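CRISPR-associated endonuclease Cas2 2 (Thermus thermophilus, PDB 1ZPW) probably acts as a metal-dependent endoribonuclease of the CRISPR system, which defends the cell against viruses, plasmids and other mobile genetic elements. Local coordinates at residues R4-Y10 / L64-A70; L24-Y28 / D48-A53. All blocks are in the same frame, centred on the assembly; numbering follows the deposited sequence. Where two conformers were deposited one is given.

Interaction 1. Residues R4-Y10 / L64-A70; sequences RLYAVAY and LRIYPVA
Val69 O is gripped by three donors. A water gives it a hydrogen bond of 2.8 Å and accepts one from Leu5 N, bridging residues 4-10 and 64-70. The guanidinium of Arg4 adds two weak bonds through NH1 and NH2. The nearer, Arg4 NH2 to Val69 O, is 3.1 Å, but its N-H...O angle is only 126°. The Arg4 chain bends at CG-CD (chi3 86°), which brings the guanidinium to Pro68 and Val69. One face of the group lies against Pro68 CB.

Close by, Val69 N donates to Leu5 O. The side chains of Leu5 and Val69 lie side by side and point the same way, with Leu5 CD2 4.0 Å from Val69 CG1. Ala7 with Tyr67 and Ala9 with Arg65 are the antiparallel hydrogen-bonded pairs. Each is closed by two backbone bonds, such as Arg65 N to Ala9 O at 2.8 Å. Strand 4-11 runs through the interior of the four-stranded sheet of the ferredoxin-like Cas2 fold, and strand 63-68 is an outermost strand within the chain. The other side of strand 4-11 pairs with strand 36-41.

Tyr6, Val8, Ile66 and Leu64 face the helices. The Tyr6 ring packs on two residues of the facing strand. Its CD2 is 3.5 Å from Ile66 CG2, and its CE2 is 3.6 Å from Pro68 CB. Val8 CG1 meets Leu64 CD2 at 3.8 Å. On the other face, Arg65 NE donates to Tyr67 OH at 3.1 Å, with the hydroxyl close to the guanidinium plane. Tyr10 leads its ring away from Leu64 toward helix 15-26, and its OH is hydrogen-bonded to Arg31.

Interaction 2. Residues L24-Y28 / D48-A53; sequences LLKSY and DLRRRA
Leu24 sends its two methyl branches to different parts of helix 43-56. CD1 sits over the centre of one face of the Arg52 guanidinium, 3.6 Å from Arg52 CZ. CD2 lies 3.5 Å from Ala53 N, beside the helix backbone, and also meets the Ala53 methyl. The leucine CG is anti to its own nitrogen (chi1 170°), which carries both branches across to the second helix.

Leu25 reaches the contact with its end: CD2 is 4.0 Å from Leu49 CD1. Its side chain also packs on Phe37 of strand 36-41. Both helices, 15-26 and 43-56, lie on the same face of the antiparallel sheet, as in the ferredoxin-like fold of Cas2 proteins, and here they meet each other directly. Ser27 turns back on Leu24. Its OG and its backbone N both donate to Leu24 O, with Ser27 OG at 2.8 Å.

Tyr28 comes next. Its OH donates to Asp48 OD1 in a very short bond of 2.5 Å. The carboxylate oxygen lies in the ring plane, at the edge, while the ring and carboxylate planes are 58° apart. Leu49 CB stands over one ring face in a CH-pi contact, 4.0 Å from the Tyr28 ring centroid and 13° off the normal. Arg52 NH1 adds a weak bond to Tyr28 OH. It also forms a long salt bridge to Asp48 OD1 at 3.9 Å, so its positive charge would probably stabilise the ionised carboxylate.

In the fold
The chain starts with strand 4-11, which supplies the first segment of interaction 1. Helix 15-26 follows, and its end gives the first segment of interaction 2. After strands 29-33 and 36-41, helix 43-56 returns to the first helix. This closes the loop of interaction 2, with 19 residues between its segments. Strand 63-68 then comes back to strand 4-11 and closes the longer loop of interaction 1, which encloses interaction 2 completely. Interaction 1 joins two sheet strands, and interaction 2 joins the two helices above them. The layers touch directly: Leu25 packs on Val8 and Tyr10, Ala53 on Leu64, and Arg50 on Ile66.

Interaction 1. Residues R4-Y10 / L64-A70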
loop_
_atom_site.group_PDB
_atom_site.type_symbol
_atom_site.label_atom_id
_atom_site.label_comp_id
_atom_site.label_asym_id
_atom_site.label_seq_id
_atom_site.Cartn_x
_atom_site.Cartn_y
_atom_site.Cartn_z
ATOM N N ARG A 4 -3.784 -11.855 -4.740
ATOM C CA ARG A 4 -2.824 -12.244 -3.746
ATOM C C ARG A 4 -2.736 -11.075 -2.805
ATOM O O ARG A 4 -3.106 -9.960 -3.168
ATOM C CB ARG A 4 -1.458 -12.417 -4.380
ATOM C CG ARG A 4 -1.267 -13.564 -5.326
ATOM C CD ARG A 4 0.082 -13.466 -6.050
ATOM N NE ARG A 4 1.192 -14.056 -5.293
ATOM C CZ ARG A 4 1.712 -13.565 -4.171
ATOM N NH1 ARG A 4 1.220 -12.458 -3.621
ATOM N NH2 ARG A 4 2.723 -14.193 -3.585
ATOM N N LEU A 5 -2.229 -11.334 -1.602
ATOM C CA LEU A 5 -1.965 -10.268 -0.627
ATOM C C LEU A 5 -0.676 -9.515 -0.964
ATOM O O LEU A 5 0.355 -10.125 -1.271
ATOM C CB LEU A 5 -1.852 -10.846 0.794
ATOM C CG LEU A 5 -1.459 -9.892 1.934
ATOM C CD1 LEU A 5 -2.564 -8.849 2.114
ATOM C CD2 LEU A 5 -1.241 -10.662 3.237
ATOM N N TYR A 6 -0.758 -8.190 -0.919
ATOM C CA TYR A 6 0.437 -7.342 -1.050
ATOM C C TYR A 6 0.526 -6.424 0.139
ATOM O O TYR A 6 -0.482 -5.898 0.615
ATOM C CB TYR A 6 0.386 -6.481 -2.323
ATOM C CG TYR A 6 0.487 -7.256 -3.615
ATOM C CD1 TYR A 6 -0.625 -7.953 -4.126
ATOM C CD2 TYR A 6 1.684 -7.263 -4.342
ATOM C CE1 TYR A 6 -0.512 -8.678 -5.319
ATOM C CE2 TYR A 6 1.786 -7.974 -5.545
ATOM C CZ TYR A 6 0.673 -8.654 -6.017
ATOM O OH TYR A 6 0.778 -9.362 -7.198
ATOM N N ALA A 7 1.748 -6.213 0.630
ATOM C CA ALA A 7 1.994 -5.152 1.605
ATOM C C ALA A 7 2.466 -3.944 0.811
ATOM O O ALA A 7 3.378 -4.042 -0.019
ATOM C CB ALA A 7 3.067 -5.557 2.614
ATOM N N VAL A 8 1.828 -2.809 1.050
ATOM C CA VAL A 8 2.157 -1.598 0.285
ATOM C C VAL A 8 2.665 -0.579 1.290
ATOM O O VAL A 8 1.888 -0.104 2.112
ATOM C CB VAL A 8 0.944 -1.041 -0.482
ATOM C CG1 VAL A 8 1.367 0.207 -1.267
ATOM C CG2 VAL A 8 0.412 -2.074 -1.450
ATOM N N ALA A 9 3.966 -0.256 1.212
ATOM C CA ALA A 9 4.604 0.597 2.199
ATOM C C ALA A 9 5.073 1.865 1.526
ATOM O O ALA A 9 5.644 1.826 0.431
ATOM C CB ALA A 9 5.792 -0.122 2.835
ATOM N N TYR A 10 4.837 2.996 2.178
ATOM C CA TYR A 10 5.162 4.275 1.550
ATOM C C TYR A 10 5.879 5.217 2.476
ATOM O O TYR A 10 5.725 5.168 3.706
ATOM C CB TYR A 10 3.931 4.942 0.957
ATOM C CG TYR A 10 2.770 5.097 1.901
ATOM C CD1 TYR A 10 1.796 4.101 1.997
ATOM C CD2 TYR A 10 2.652 6.235 2.716
ATOM C CE1 TYR A 10 0.710 4.231 2.846
ATOM C CE2 TYR A 10 1.558 6.373 3.577
ATOM C CZ TYR A 10 0.606 5.382 3.631
ATOM O OH TYR A 10 -0.441 5.522 4.507
ATOM N N LEU A 64 7.439 4.304 -2.749
ATOM C CA LEU A 64 6.350 3.363 -2.578
ATOM C C LEU A 64 6.896 1.986 -2.910
ATOM O O LEU A 64 7.435 1.772 -4.009
ATOM C CB LEU A 64 5.171 3.728 -3.511
ATOM C CG LEU A 64 3.884 2.911 -3.391
ATOM C CD1 LEU A 64 2.789 3.441 -4.334
ATOM C CD2 LEU A 64 4.047 1.470 -3.708
ATOM N N ARG A 65 6.771 1.055 -1.966
ATOM C CA ARG A 65 7.225 -0.311 -2.220
ATOM C C ARG A 65 6.069 -1.271 -2.137
ATOM O O ARG A 65 5.269 -1.203 -1.207
ATOM C CB ARG A 65 8.333 -0.710 -1.245
ATOM C CG ARG A 65 9.542 0.223 -1.335
ATOM C CD ARG A 65 10.672 -0.122 -0.328
ATOM N NE ARG A 65 11.513 -1.203 -0.834
ATOM C CZ ARG A 65 12.565 -1.012 -1.644
ATOM N NH1 ARG A 65 13.273 -2.052 -2.093
ATOM N NH2 ARG A 65 12.873 0.224 -2.030
ATOM N N ILE A 66 5.995 -2.186 -3.098
ATOM C CA ILE A 66 4.892 -3.147 -3.154
ATOM C C ILE A 66 5.445 -4.553 -3.040
ATOM O O ILE A 66 6.218 -4.998 -3.911
ATOM C CB ILE A 66 4.121 -2.980 -4.493
ATOM C CG1 ILE A 66 3.534 -1.591 -4.567
ATOM C CG2 ILE A 66 3.016 -3.987 -4.559
ATOM C CD1 ILE A 66 3.028 -1.161 -6.016
ATOM N N TYR A 67 5.065 -5.248 -1.966
ATOM C CA TYR A 67 5.580 -6.588 -1.676
ATOM C C TYR A 67 4.525 -7.652 -1.870
ATOM O O TYR A 67 3.559 -7.680 -1.117
ATOM C CB TYR A 67 6.002 -6.681 -0.214
ATOM C CG TYR A 67 7.213 -5.815 0.120
ATOM C CD1 TYR A 67 8.503 -6.281 -0.133
ATOM C CD2 TYR A 67 7.054 -4.566 0.725
ATOM C CE1 TYR A 67 9.639 -5.484 0.171
ATOM C CE2 TYR A 67 8.159 -3.775 1.017
ATOM C CZ TYR A 67 9.433 -4.253 0.761
ATOM O OH TYR A 67 10.522 -3.462 1.060
ATOM N N PRO A 68 4.727 -8.587 -2.794
ATOM C CA PRO A 68 3.807 -9.730 -2.857
ATOM C C PRO A 68 4.082 -10.663 -1.694
ATOM O O PRO A 68 5.248 -11.006 -1.460
ATOM C CB PRO A 68 4.129 -10.396 -4.207
ATOM C CG PRO A 68 5.416 -9.806 -4.685
ATOM C CD PRO A 68 5.838 -8.656 -3.777
ATOM N N VAL A 69 3.053 -11.046 -0.948
ATOM C CA VAL A 69 3.242 -11.793 0.300
ATOM C C VAL A 69 2.927 -13.257 0.040
ATOM O O VAL A 69 1.994 -13.569 -0.688
ATOM C CB VAL A 69 2.307 -11.280 1.400
ATOM C CG1 VAL A 69 2.416 -12.134 2.667
ATOM C CG2 VAL A 69 2.618 -9.806 1.697
ATOM N N ALA A 70 3.738 -14.142 0.588
ATOM C CA ALA A 70 3.391 -15.552 0.498
ATOM C C ALA A 70 3.893 -16.224 1.716
ATOM O O ALA A 70 5.104 -16.357 1.929
ATOM C CB ALA A 70 3.923 -16.188 -0.777
HETATM O O HOH W 1 -0.780 -13.902 -0.972
#

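Interaction 2. Residues L24-Y28 / D48-A53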
loop_
_atom_site.group_PDB
_atom_site.type_symbol
_atom_site.label_atom_id
_atom_site.label_comp_id
_atom_site.label_asym_id
_atom_site.label_seq_id
_atom_site.Cartn_x
_atom_site.Cartn_y
_atom_site.Cartn_z
ATOM N N LEU A 24 -6.209 6.922 -1.943
ATOM C CA LEU A 24 -6.161 5.984 -3.072
ATOM C C LEU A 24 -6.075 4.530 -2.602
ATOM O O LEU A 24 -6.825 3.662 -3.063
ATOM C CB LEU A 24 -5.011 6.359 -4.002
ATOM C CG LEU A 24 -4.719 5.322 -5.086
ATOM C CD1 LEU A 24 -5.903 5.313 -6.042
ATOM C CD2 LEU A 24 -3.406 5.618 -5.811
ATOM N N LEU A 25 -5.174 4.271 -1.645
ATOM C CA LEU A 25 -4.972 2.908 -1.177
ATOM C C LEU A 25 -6.229 2.283 -0.539
ATOM O O LEU A 25 -6.426 1.082 -0.641
ATOM C CB LEU A 25 -3.768 2.834 -0.219
ATOM C CG LEU A 25 -2.437 3.118 -0.948
ATOM C CD1 LEU A 25 -1.269 2.991 0.046
ATOM C CD2 LEU A 25 -2.171 2.159 -2.134
ATOM N N LYS A 26 -7.075 3.116 0.054
ATOM C CA LYS A 26 -8.362 2.666 0.592
ATOM C C LYS A 26 -9.246 1.982 -0.448
ATOM O O LYS A 26 -10.061 1.124 -0.106
ATOM C CB LYS A 26 -9.088 3.850 1.232
ATOM C CG LYS A 26 -8.392 4.343 2.464
ATOM C CD LYS A 26 -8.862 3.630 3.716
ATOM C CE LYS A 26 -8.112 4.200 4.923
ATOM N NZ LYS A 26 -8.630 3.765 6.225
ATOM N N SER A 27 -9.086 2.345 -1.722
ATOM C CA SER A 27 -9.886 1.724 -2.774
ATOM C C SER A 27 -9.419 0.296 -3.098
ATOM O O SER A 27 -10.123 -0.487 -3.775
ATOM C CB SER A 27 -10.045 2.674 -3.995
ATOM O OG SER A 27 -8.841 2.743 -4.706
ATOM N N TYR A 28 -8.245 -0.092 -2.570
ATOM C CA TYR A 28 -7.686 -1.412 -2.824
ATOM C C TYR A 28 -7.478 -2.261 -1.588
ATOM O O TYR A 28 -7.168 -3.442 -1.704
ATOM C CB TYR A 28 -6.311 -1.317 -3.498
ATOM C CG TYR A 28 -6.327 -0.554 -4.783
ATOM C CD1 TYR A 28 -6.638 -1.171 -5.978
ATOM C CD2 TYR A 28 -6.054 0.822 -4.787
ATOM C CE1 TYR A 28 -6.660 -0.423 -7.174
ATOM C CE2 TYR A 28 -6.069 1.546 -5.934
ATOM C CZ TYR A 28 -6.363 0.928 -7.123
ATOM O OH TYR A 28 -6.351 1.689 -8.264
ATOM N N ASP A 48 -3.420 -0.979 -12.060
ATOM C CA ASP A 48 -4.280 0.168 -11.823
ATOM C C ASP A 48 -3.778 0.994 -10.638
ATOM O O ASP A 48 -3.722 2.242 -10.698
ATOM C CB ASP A 48 -5.707 -0.295 -11.545
ATOM C CG ASP A 48 -6.697 0.862 -11.456
ATOM O OD1 ASP A 48 -7.366 1.010 -10.409
ATOM O OD2 ASP A 48 -6.879 1.667 -12.402
ATOM N N LEU A 49 -3.418 0.283 -9.566
ATOM C CA LEU A 49 -2.823 0.939 -8.397
ATOM C C LEU A 49 -1.556 1.713 -8.793
ATOM O O LEU A 49 -1.414 2.883 -8.421
ATOM C CB LEU A 49 -2.541 -0.094 -7.289
ATOM C CG LEU A 49 -2.029 0.398 -5.919
ATOM C CD1 LEU A 49 -2.221 -0.707 -4.869
ATOM C CD2 LEU A 49 -0.593 0.809 -5.952
ATOM N N ARG A 50 -0.643 1.073 -9.525
ATOM C CA ARG A 50 0.577 1.781 -9.942
ATOM C C ARG A 50 0.287 2.993 -10.787
ATOM O O ARG A 50 0.856 4.078 -10.557
ATOM C CB ARG A 50 1.521 0.881 -10.707
ATOM C CG ARG A 50 2.124 -0.241 -9.905
ATOM C CD ARG A 50 3.378 -0.770 -10.587
ATOM N NE ARG A 50 3.010 -1.031 -11.980
ATOM C CZ ARG A 50 2.672 -2.224 -12.465
ATOM N NH1 ARG A 50 2.277 -2.318 -13.738
ATOM N NH2 ARG A 50 2.755 -3.329 -11.722
ATOM N N ARG A 51 -0.610 2.828 -11.762
ATOM C CA ARG A 51 -0.962 3.909 -12.656
ATOM C C ARG A 51 -1.501 5.114 -11.893
ATOM O O ARG A 51 -1.097 6.256 -12.163
ATOM C CB ARG A 51 -1.980 3.399 -13.682
ATOM C CG ARG A 51 -2.779 4.428 -14.459
ATOM C CD ARG A 51 -4.057 3.862 -15.180
ATOM N NE ARG A 51 -3.926 2.500 -15.719
ATOM C CZ ARG A 51 -3.160 2.162 -16.771
ATOM N NH1 ARG A 51 -3.090 0.902 -17.194
ATOM N NH2 ARG A 51 -2.448 3.095 -17.389
ATOM N N ARG A 52 -2.364 4.856 -10.912
ATOM C CA ARG A 52 -2.986 5.933 -10.146
ATOM C C ARG A 52 -2.001 6.506 -9.138
ATOM O O ARG A 52 -2.021 7.713 -8.901
ATOM C CB ARG A 52 -4.274 5.415 -9.492
ATOM C CG ARG A 52 -5.330 5.043 -10.564
ATOM C CD ARG A 52 -6.640 4.521 -10.067
ATOM N NE ARG A 52 -7.424 5.543 -9.379
ATOM C CZ ARG A 52 -8.461 5.253 -8.588
ATOM N NH1 ARG A 52 -8.826 3.982 -8.395
ATOM N NH2 ARG A 52 -9.126 6.225 -7.986
ATOM N N ALA A 53 -1.160 5.657 -8.549
ATOM C CA ALA A 53 -0.172 6.146 -7.571
ATOM C C ALA A 53 0.828 7.064 -8.278
ATOM O O ALA A 53 1.185 8.116 -7.779
ATOM C CB ALA A 53 0.548 4.984 -6.888
#